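Local coordinates for protein bacteriohemerythrin (Methylococcus capsulatus, PDB 4XPX) that binds oxygen reversibly at a site with two iron atoms and may store it or deliver it to oxygen-requiring enzymes, at residues 10-15 with 122-127; 26-31 with 48-53; 30-35 with 101-106. One frame throughout, in Å; residues are numbered along the deposited sequence.

Contact 1: 10-15 with 122-127; sequences FGTNVG and KLYGPC
A first torsion of 60° sets Tyr124 CG between its own backbone N and carbonyl carbon and turns the phenol toward Thr12 and Val14; Val14, with CG1 anti to the backbone N (chi1 180°), leaves CG2 facing the ring. Val14 CG2 lies 3.8 Å from Tyr124 CE1, at the ring edge and near its plane, the two side chains meeting at about a right angle. Thr12 comes in obliquely, its CG2 4.0 Å from Tyr124 OH. That hydroxyl is hydrogen-bonded to Glu61 OE2; Glu61 is a ligand of both irons, so the tyrosine belongs to the second shell of the metal site. Thr12 OG1 accepts from Val14 N at 3.0 Å, an ST turn, and also bonds Asp18 OD1 near the start of helix 15-34. Thr12 O packs 3.4 Å from Gly125 CA, a close approach possible beside a residue without a side chain. A water donates to Thr12 O (2.8 Å) and to Lys122 O (2.7 Å), joining the two backbones. The extended Lys122 chain runs alongside Gly11, with CE 3.5 Å from Gly11 O, and its NZ donates to a second water next to Gly11 O and makes a weak bond to Ala8 O. The loop between helices 7-10 and 15-34 is thus fastened to the turn joining helix 103-121 to helix 125-129, with Ala17 and His21 of helix 15-34 packed against both Thr12 and Tyr124.

Contact 2: 26-31 with 48-53; sequences DMVNKL and DALIDY
Met27 O takes two N-H groups, the helical one of Leu31 N at 3.0 Å and the amide NE2 of Gln46 from helix 40-67, while the side chain of the same residue crosses to Ala49, Leu50 and Tyr53. Segments 26-31 and 48-53 run nearly antiparallel (158°), their axes 9.6 Å apart at closest approach. Met27 extends through chi2 and then bends at chi3 (82°), which brings CE to 3.6 Å from Ala49 CB and 3.4 Å from Ala49 O. The Met27 and Tyr53 side chains cross at about a right angle; SD of Met27 is 3.8 Å from Tyr53 CB and 4.6 Å from the ring centroid, a Met-aromatic contact that comes in obliquely, 36° off the ring normal. Leu50 puts its two methyls against side chains of helix 15-34. CD1 rests 3.8 Å from Val28 CG2 and also against Met27 CB, and CD2 meets Leu31 CD2 at 3.8 Å. No hydrogen bond joins the two segments; their meeting surface is mainly apolar side chains, with the Ala49 carbonyl against the Met27 methyl. Cohesion here therefore comes from dispersion and the sulfur-ring contact, while the Gln46 amide adds a polar link from helix 40-67 to Met27 O.

Contact 3: 30-35 with 101-106; sequences KLHDTA and VNQDTT
The end of helix 15-34 and the residue after it approach the N-cap and first turn of helix 103-121, His32 facing Thr106 (CA atoms 5.6 Å apart) and Ala35 facing Asn102 (CA atoms 4.7 Å apart). His32 and Gln103 make the central pair. With CG anti to the backbone N (chi1 -178°), the imidazole offers one face to the Gln103 amide. The two planes are 10° apart and stacked, NE2 of Gln103 sitting 3.3 Å above the ring centre. The packing is tight, His32 CE1 lying 3.1 Å from Gln103 CD. The same amide NE2 donates to His32 O at 2.8 Å, nearly straight; the donor stands above the carbonyl plane, whereas the acceptor lies close to the amide plane. At the ring edge, in plane, His32 ND1 and Thr106 OG1 are hydrogen-bonded at 2.8 Å. Thr106 turns its other branch to Leu31, CG2 3.6 Å from Leu31 CG. One turn on, Ala35 CB packs on Asn102 C, and a water donates to Ala35 O while accepting from Gln103 N. Asn102 N donates to Thr105 OG1 and Thr105 N bonds weakly to Asn102 OD1, a capping box at the start of helix 103-121. One imidazole is thus held at its edge by a hydrogen bond and on one face by the stacked, donating amide, which should restrict rotation of both groups.

Overall arrangement
All three contacts join parts of a single hemerythrin domain, the four-helix bundle of helices 15-34, 40-67, 73-95 and 103-121. Contacts 2 and 3 are neighbours, centres about 10 Å apart, sharing Lys30 and Leu31 at the C-terminal part of helix 15-34: one ties it to helix 40-67, the other to helix 103-121. Contact 1 lies across the chain's centre, its centre about 22 Å from that of contact 2 and 28 Å from that of contact 3. Its segments come first and last along the chain, bracketing the others. It abuts the di-iron site, whereas contact 3 holds helices together at the distant end.

Contact 1: 10-15 with 122-127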
loop_
_atom_site.group_PDB
_atom_site.type_symbol
_atom_site.label_atom_id
_atom_site.label_comp_id
_atom_site.label_asym_id
_atom_site.label_seq_id
_atom_site.Cartn_x
_atom_site.Cartn_y
_atom_site.Cartn_z
ATOM N N PHE A 10 -3.736 11.964 -6.276
ATOM C CA PHE A 10 -4.020 10.565 -6.047
ATOM C C PHE A 10 -5.440 10.196 -6.265
ATOM O O PHE A 10 -5.786 8.975 -6.207
ATOM C CB PHE A 10 -3.614 10.130 -4.636
ATOM C CG PHE A 10 -2.147 10.347 -4.350
ATOM C CD1 PHE A 10 -1.190 9.790 -5.168
ATOM C CD2 PHE A 10 -1.743 11.117 -3.292
ATOM C CE1 PHE A 10 0.134 10.033 -4.935
ATOM C CE2 PHE A 10 -0.393 11.428 -3.095
ATOM C CZ PHE A 10 0.537 10.840 -3.931
ATOM N N GLY A 11 -6.358 11.129 -6.518
ATOM C CA GLY A 11 -7.751 10.757 -6.661
ATOM C C GLY A 11 -8.017 9.860 -7.816
ATOM O O GLY A 11 -7.593 10.169 -8.916
ATOM N N THR A 12 -8.746 8.784 -7.605
ATOM C CA THR A 12 -9.076 7.787 -8.597
ATOM C C THR A 12 -10.445 7.923 -9.155
ATOM O O THR A 12 -10.775 7.212 -10.133
ATOM C CB THR A 12 -8.929 6.366 -8.053
ATOM O OG1 THR A 12 -9.921 6.152 -7.056
ATOM C CG2 THR A 12 -7.527 6.068 -7.566
ATOM N N ASN A 13 -11.264 8.663 -8.612
ATOM C CA ASN A 13 -12.701 8.810 -8.834
ATOM C C ASN A 13 -13.455 7.574 -8.421
ATOM O O ASN A 13 -14.660 7.432 -8.817
ATOM C CB ASN A 13 -12.988 9.143 -10.299
ATOM C CG ASN A 13 -14.419 9.590 -10.525
ATOM O OD1 ASN A 13 -15.041 10.189 -9.648
ATOM N ND2 ASN A 13 -14.951 9.299 -11.707
ATOM N N VAL A 14 -12.847 6.705 -7.535
ATOM C CA VAL A 14 -13.451 5.471 -7.041
ATOM C C VAL A 14 -13.456 5.600 -5.535
ATOM O O VAL A 14 -12.372 5.609 -4.866
ATOM C CB VAL A 14 -12.698 4.231 -7.491
ATOM C CG1 VAL A 14 -13.366 2.989 -6.948
ATOM C CG2 VAL A 14 -12.644 4.195 -9.019
ATOM N N GLY A 15 -14.642 5.758 -4.923
ATOM C CA GLY A 15 -14.674 6.141 -3.477
ATOM C C GLY A 15 -14.014 5.120 -2.585
ATOM O O GLY A 15 -13.228 5.531 -1.691
ATOM N N LYS A 122 -5.156 5.045 -11.015
ATOM C CA LYS A 122 -6.021 5.998 -11.664
ATOM C C LYS A 122 -6.606 5.417 -12.924
ATOM O O LYS A 122 -7.716 5.870 -13.390
ATOM C CB LYS A 122 -5.317 7.327 -11.959
ATOM C CG LYS A 122 -5.196 8.216 -10.741
ATOM C CD LYS A 122 -4.549 9.580 -11.181
ATOM C CE LYS A 122 -4.303 10.454 -9.973
ATOM N NZ LYS A 122 -4.056 11.856 -10.480
ATOM N N LEU A 123 -5.907 4.547 -13.607
ATOM C CA LEU A 123 -6.374 4.009 -14.893
ATOM C C LEU A 123 -7.656 3.218 -14.736
ATOM O O LEU A 123 -8.403 3.071 -15.766
ATOM C CB LEU A 123 -5.330 3.125 -15.530
ATOM C CG LEU A 123 -4.037 3.864 -15.852
ATOM C CD1 LEU A 123 -3.031 2.935 -16.534
ATOM C CD2 LEU A 123 -4.210 5.089 -16.686
ATOM N N TYR A 124 -8.003 2.681 -13.559
ATOM C CA TYR A 124 -9.259 1.973 -13.433
ATOM C C TYR A 124 -10.457 2.860 -13.165
ATOM O O TYR A 124 -11.557 2.374 -13.057
ATOM C CB TYR A 124 -9.214 0.796 -12.395
ATOM C CG TYR A 124 -8.876 1.167 -10.975
ATOM C CD1 TYR A 124 -9.527 2.177 -10.282
ATOM C CD2 TYR A 124 -7.925 0.413 -10.269
ATOM C CE1 TYR A 124 -9.220 2.472 -8.955
ATOM C CE2 TYR A 124 -7.584 0.723 -8.984
ATOM C CZ TYR A 124 -8.196 1.743 -8.316
ATOM O OH TYR A 124 -7.876 2.134 -7.034
ATOM N N GLY A 125 -10.235 4.164 -13.054
ATOM C CA GLY A 125 -11.330 5.033 -12.639
ATOM C C GLY A 125 -12.528 4.951 -13.568
ATOM O O GLY A 125 -13.627 4.774 -13.096
ATOM N N PRO A 126 -12.335 5.112 -14.906
ATOM C CA PRO A 126 -13.565 5.091 -15.778
ATOM C C PRO A 126 -14.294 3.779 -15.606
ATOM O O PRO A 126 -15.581 3.785 -15.599
ATOM C CB PRO A 126 -12.955 5.306 -17.157
ATOM C CG PRO A 126 -11.804 6.145 -16.872
ATOM C CD PRO A 126 -11.177 5.587 -15.603
ATOM N N CYS A 127 -13.628 2.633 -15.548
ATOM C CA CYS A 127 -14.296 1.361 -15.467
ATOM C C CYS A 127 -14.985 1.174 -14.127
ATOM O O CYS A 127 -16.182 0.768 -14.041
ATOM C CB CYS A 127 -13.244 0.223 -15.658
ATOM S SG CYS A 127 -13.928 -1.443 -15.583
HETATM O O HOH W 1 -6.429 12.668 -9.550
HETATM O O HOH W 2 -9.144 7.917 -12.321
#

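Contact 2: 26-31 with 48-53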
loop_
_atom_site.group_PDB
_atom_site.type_symbol
_atom_site.label_atom_id
_atom_site.label_comp_id
_atom_site.label_asym_id
_atom_site.label_seq_id
_atom_site.Cartn_x
_atom_site.Cartn_y
_atom_site.Cartn_z
ATOM N N ASP A 26 -2.171 6.953 6.256
ATOM C CA ASP A 26 -2.130 7.179 7.719
ATOM C C ASP A 26 -1.324 6.099 8.397
ATOM O O ASP A 26 -0.550 6.375 9.367
ATOM C CB ASP A 26 -3.545 7.238 8.252
ATOM C CG ASP A 26 -4.280 8.511 7.995
ATOM O OD1 ASP A 26 -3.671 9.551 7.603
ATOM O OD2 ASP A 26 -5.584 8.569 8.195
ATOM N N MET A 27 -1.485 4.848 7.980
ATOM C CA MET A 27 -0.778 3.748 8.637
ATOM C C MET A 27 0.709 3.783 8.298
ATOM O O MET A 27 1.553 3.435 9.187
ATOM C CB MET A 27 -1.438 2.404 8.223
ATOM C CG MET A 27 -2.857 2.292 8.722
ATOM S SD MET A 27 -3.608 0.686 8.347
ATOM C CE MET A 27 -2.930 -0.318 9.706
ATOM N N VAL A 28 1.092 4.155 7.073
ATOM C CA VAL A 28 2.509 4.393 6.727
ATOM C C VAL A 28 3.053 5.499 7.606
ATOM O O VAL A 28 4.201 5.399 8.110
ATOM C CB VAL A 28 2.672 4.721 5.261
ATOM C CG1 VAL A 28 4.078 5.187 4.949
ATOM C CG2 VAL A 28 2.324 3.525 4.367
ATOM N N ASN A 29 2.311 6.573 7.771
ATOM C CA ASN A 29 2.820 7.690 8.567
ATOM C C ASN A 29 3.096 7.278 9.978
ATOM O O ASN A 29 4.122 7.713 10.568
ATOM C CB ASN A 29 1.794 8.841 8.531
ATOM C CG ASN A 29 1.829 9.572 7.202
ATOM O OD1 ASN A 29 2.754 9.407 6.421
ATOM N ND2 ASN A 29 0.817 10.391 6.922
ATOM N N LYS A 30 2.225 6.467 10.575
ATOM C CA LYS A 30 2.465 5.964 11.914
ATOM C C LYS A 30 3.698 5.116 11.936
ATOM O O LYS A 30 4.553 5.275 12.883
ATOM C CB LYS A 30 1.282 5.208 12.449
ATOM C CG LYS A 30 0.104 6.019 12.803
ATOM C CD LYS A 30 -1.045 5.163 13.242
ATOM C CE LYS A 30 -2.341 5.917 13.642
ATOM N NZ LYS A 30 -2.022 7.115 14.441
ATOM N N LEU A 31 3.855 4.218 11.009
ATOM C CA LEU A 31 5.040 3.373 10.988
ATOM C C LEU A 31 6.285 4.202 10.802
ATOM O O LEU A 31 7.339 3.917 11.471
ATOM C CB LEU A 31 4.937 2.350 9.844
ATOM C CG LEU A 31 6.103 1.332 9.778
ATOM C CD1 LEU A 31 6.320 0.545 11.032
ATOM C CD2 LEU A 31 5.882 0.398 8.583
ATOM N N ASP A 48 2.984 -5.010 10.827
ATOM C CA ASP A 48 2.031 -6.090 10.520
ATOM C C ASP A 48 0.640 -5.533 10.211
ATOM O O ASP A 48 -0.019 -6.012 9.294
ATOM C CB ASP A 48 1.976 -7.080 11.645
ATOM C CG ASP A 48 3.243 -7.922 11.807
ATOM O OD1 ASP A 48 4.098 -7.967 10.941
ATOM O OD2 ASP A 48 3.370 -8.576 12.924
ATOM N N ALA A 49 0.198 -4.551 10.949
ATOM C CA ALA A 49 -1.116 -3.940 10.695
ATOM C C ALA A 49 -1.174 -3.324 9.310
ATOM O O ALA A 49 -2.159 -3.461 8.583
ATOM C CB ALA A 49 -1.445 -2.908 11.788
ATOM N N LEU A 50 -0.128 -2.582 8.950
ATOM C CA LEU A 50 -0.059 -1.933 7.640
ATOM C C LEU A 50 -0.116 -2.990 6.530
ATOM O O LEU A 50 -0.888 -2.842 5.554
ATOM C CB LEU A 50 1.240 -1.147 7.523
ATOM C CG LEU A 50 1.542 -0.634 6.096
ATOM C CD1 LEU A 50 0.555 0.365 5.606
ATOM C CD2 LEU A 50 2.975 -0.037 6.104
ATOM N N ILE A 51 0.712 -4.019 6.619
ATOM C CA ILE A 51 0.780 -4.987 5.530
ATOM C C ILE A 51 -0.537 -5.713 5.415
ATOM O O ILE A 51 -1.033 -5.979 4.302
ATOM C CB ILE A 51 1.968 -5.935 5.744
ATOM C CG1 ILE A 51 3.279 -5.167 5.488
ATOM C CG2 ILE A 51 1.858 -7.140 4.829
ATOM C CD1 ILE A 51 4.515 -5.840 5.874
ATOM N N ASP A 52 -1.183 -6.104 6.535
ATOM C CA ASP A 52 -2.478 -6.739 6.446
ATOM C C ASP A 52 -3.474 -5.878 5.700
ATOM O O ASP A 52 -4.251 -6.363 4.844
ATOM C CB ASP A 52 -2.995 -7.068 7.864
ATOM C CG ASP A 52 -4.160 -7.980 7.844
ATOM O OD1 ASP A 52 -3.941 -9.176 7.546
ATOM O OD2 ASP A 52 -5.344 -7.545 8.009
ATOM N N TYR A 53 -3.468 -4.582 6.005
ATOM C CA TYR A 53 -4.412 -3.672 5.378
ATOM C C TYR A 53 -4.119 -3.516 3.909
ATOM O O TYR A 53 -5.073 -3.496 3.065
ATOM C CB TYR A 53 -4.410 -2.311 6.115
ATOM C CG TYR A 53 -5.546 -1.488 5.642
ATOM C CD1 TYR A 53 -6.780 -1.643 6.183
ATOM C CD2 TYR A 53 -5.402 -0.557 4.628
ATOM C CE1 TYR A 53 -7.890 -0.920 5.723
ATOM C CE2 TYR A 53 -6.477 0.163 4.148
ATOM C CZ TYR A 53 -7.683 0.008 4.681
ATOM O OH TYR A 53 -8.731 0.740 4.199
#

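Contact 3: 30-35 with 101-106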
loop_
_atom_site.group_PDB
_atom_site.type_symbol
_atom_site.label_atom_id
_atom_site.label_comp_id
_atom_site.label_asym_id
_atom_site.label_seq_id
_atom_site.Cartn_x
_atom_site.Cartn_y
_atom_site.Cartn_z
ATOM N N LYS A 30 2.225 6.467 10.575
ATOM C CA LYS A 30 2.465 5.964 11.914
ATOM C C LYS A 30 3.698 5.116 11.936
ATOM O O LYS A 30 4.553 5.275 12.883
ATOM C CB LYS A 30 1.282 5.208 12.449
ATOM C CG LYS A 30 0.104 6.019 12.803
ATOM C CD LYS A 30 -1.045 5.163 13.242
ATOM C CE LYS A 30 -2.341 5.917 13.642
ATOM N NZ LYS A 30 -2.022 7.115 14.441
ATOM N N LEU A 31 3.855 4.218 11.009
ATOM C CA LEU A 31 5.040 3.373 10.988
ATOM C C LEU A 31 6.285 4.202 10.802
ATOM O O LEU A 31 7.339 3.917 11.471
ATOM C CB LEU A 31 4.937 2.350 9.844
ATOM C CG LEU A 31 6.103 1.332 9.778
ATOM C CD1 LEU A 31 6.320 0.545 11.032
ATOM C CD2 LEU A 31 5.882 0.398 8.583
ATOM N N HIS A 32 6.231 5.212 10.059
ATOM C CA HIS A 32 7.401 6.047 9.709
ATOM C C HIS A 32 7.988 6.710 10.915
ATOM O O HIS A 32 9.220 6.760 11.080
ATOM C CB HIS A 32 7.013 7.100 8.668
ATOM C CG HIS A 32 8.154 7.959 8.222
ATOM N ND1 HIS A 32 9.263 7.449 7.581
ATOM C CD2 HIS A 32 8.358 9.293 8.323
ATOM C CE1 HIS A 32 10.102 8.433 7.308
ATOM N NE2 HIS A 32 9.577 9.563 7.746
ATOM N N ASP A 33 6.983 7.217 11.771
ATOM C CA ASP A 33 7.343 7.842 13.044
ATOM C C ASP A 33 7.934 6.844 13.978
ATOM O O ASP A 33 9.007 7.081 14.622
ATOM C CB ASP A 33 6.114 8.561 13.595
ATOM C CG ASP A 33 5.767 9.825 12.854
ATOM O OD1 ASP A 33 6.541 10.385 12.047
ATOM O OD2 ASP A 33 4.631 10.243 13.145
ATOM N N THR A 34 7.348 5.725 14.122
ATOM C CA THR A 34 7.850 4.689 15.023
ATOM C C THR A 34 9.177 4.150 14.564
ATOM O O THR A 34 10.066 3.716 15.417
ATOM C CB THR A 34 6.748 3.656 15.180
ATOM O OG1 THR A 34 5.498 4.292 15.567
ATOM C CG2 THR A 34 7.147 2.614 16.189
ATOM N N ALA A 35 9.430 4.118 13.266
ATOM C CA ALA A 35 10.653 3.596 12.694
ATOM C C ALA A 35 11.869 4.484 12.992
ATOM O O ALA A 35 13.008 4.024 12.707
ATOM C CB ALA A 35 10.497 3.355 11.209
ATOM N N VAL A 101 13.444 -2.657 10.452
ATOM C CA VAL A 101 12.587 -1.723 9.755
ATOM C C VAL A 101 13.016 -0.331 10.177
ATOM O O VAL A 101 13.135 -0.058 11.382
ATOM C CB VAL A 101 11.134 -2.055 10.073
ATOM C CG1 VAL A 101 10.238 -0.921 9.695
ATOM C CG2 VAL A 101 10.799 -3.399 9.303
ATOM N N ASN A 102 13.221 0.556 9.200
ATOM C CA ASN A 102 13.671 1.919 9.475
ATOM C C ASN A 102 12.983 2.838 8.486
ATOM O O ASN A 102 12.074 2.410 7.745
ATOM C CB ASN A 102 15.162 1.961 9.485
ATOM C CG ASN A 102 15.730 1.527 8.182
ATOM O OD1 ASN A 102 15.170 1.782 7.101
ATOM N ND2 ASN A 102 16.881 0.828 8.215
ATOM N N GLN A 103 13.341 4.103 8.488
ATOM C CA GLN A 103 12.658 5.061 7.647
ATOM C C GLN A 103 12.981 4.835 6.140
ATOM O O GLN A 103 12.280 5.420 5.278
ATOM C CB GLN A 103 12.888 6.494 8.039
ATOM C CG GLN A 103 12.198 6.807 9.352
ATOM C CD GLN A 103 12.135 8.282 9.692
ATOM O OE1 GLN A 103 12.974 9.088 9.210
ATOM N NE2 GLN A 103 11.167 8.655 10.497
ATOM N N ASP A 104 14.026 4.035 5.799
ATOM C CA ASP A 104 14.113 3.653 4.390
ATOM C C ASP A 104 13.051 2.659 4.016
ATOM O O ASP A 104 12.603 2.646 2.843
ATOM C CB ASP A 104 15.471 3.025 4.087
ATOM C CG ASP A 104 16.587 3.996 4.090
ATOM O OD1 ASP A 104 16.496 5.107 4.549
ATOM O OD2 ASP A 104 17.623 3.599 3.478
ATOM N N THR A 105 12.577 1.846 4.963
ATOM C CA THR A 105 11.517 0.929 4.660
ATOM C C THR A 105 10.243 1.687 4.319
ATOM O O THR A 105 9.543 1.409 3.317
ATOM C CB THR A 105 11.207 0.023 5.895
ATOM O OG1 THR A 105 12.436 -0.425 6.492
ATOM C CG2 THR A 105 10.266 -1.091 5.476
ATOM N N THR A 106 9.891 2.676 5.175
ATOM C CA THR A 106 8.679 3.477 4.921
ATOM C C THR A 106 8.835 4.366 3.734
ATOM O O THR A 106 7.838 4.519 2.978
ATOM C CB THR A 106 8.304 4.223 6.184
ATOM O OG1 THR A 106 9.449 4.812 6.733
ATOM C CG2 THR A 106 7.653 3.296 7.186
HETATM O O HOH W 3 14.815 5.005 10.870
HETATM O O HOH W 4 14.690 1.790 13.379
#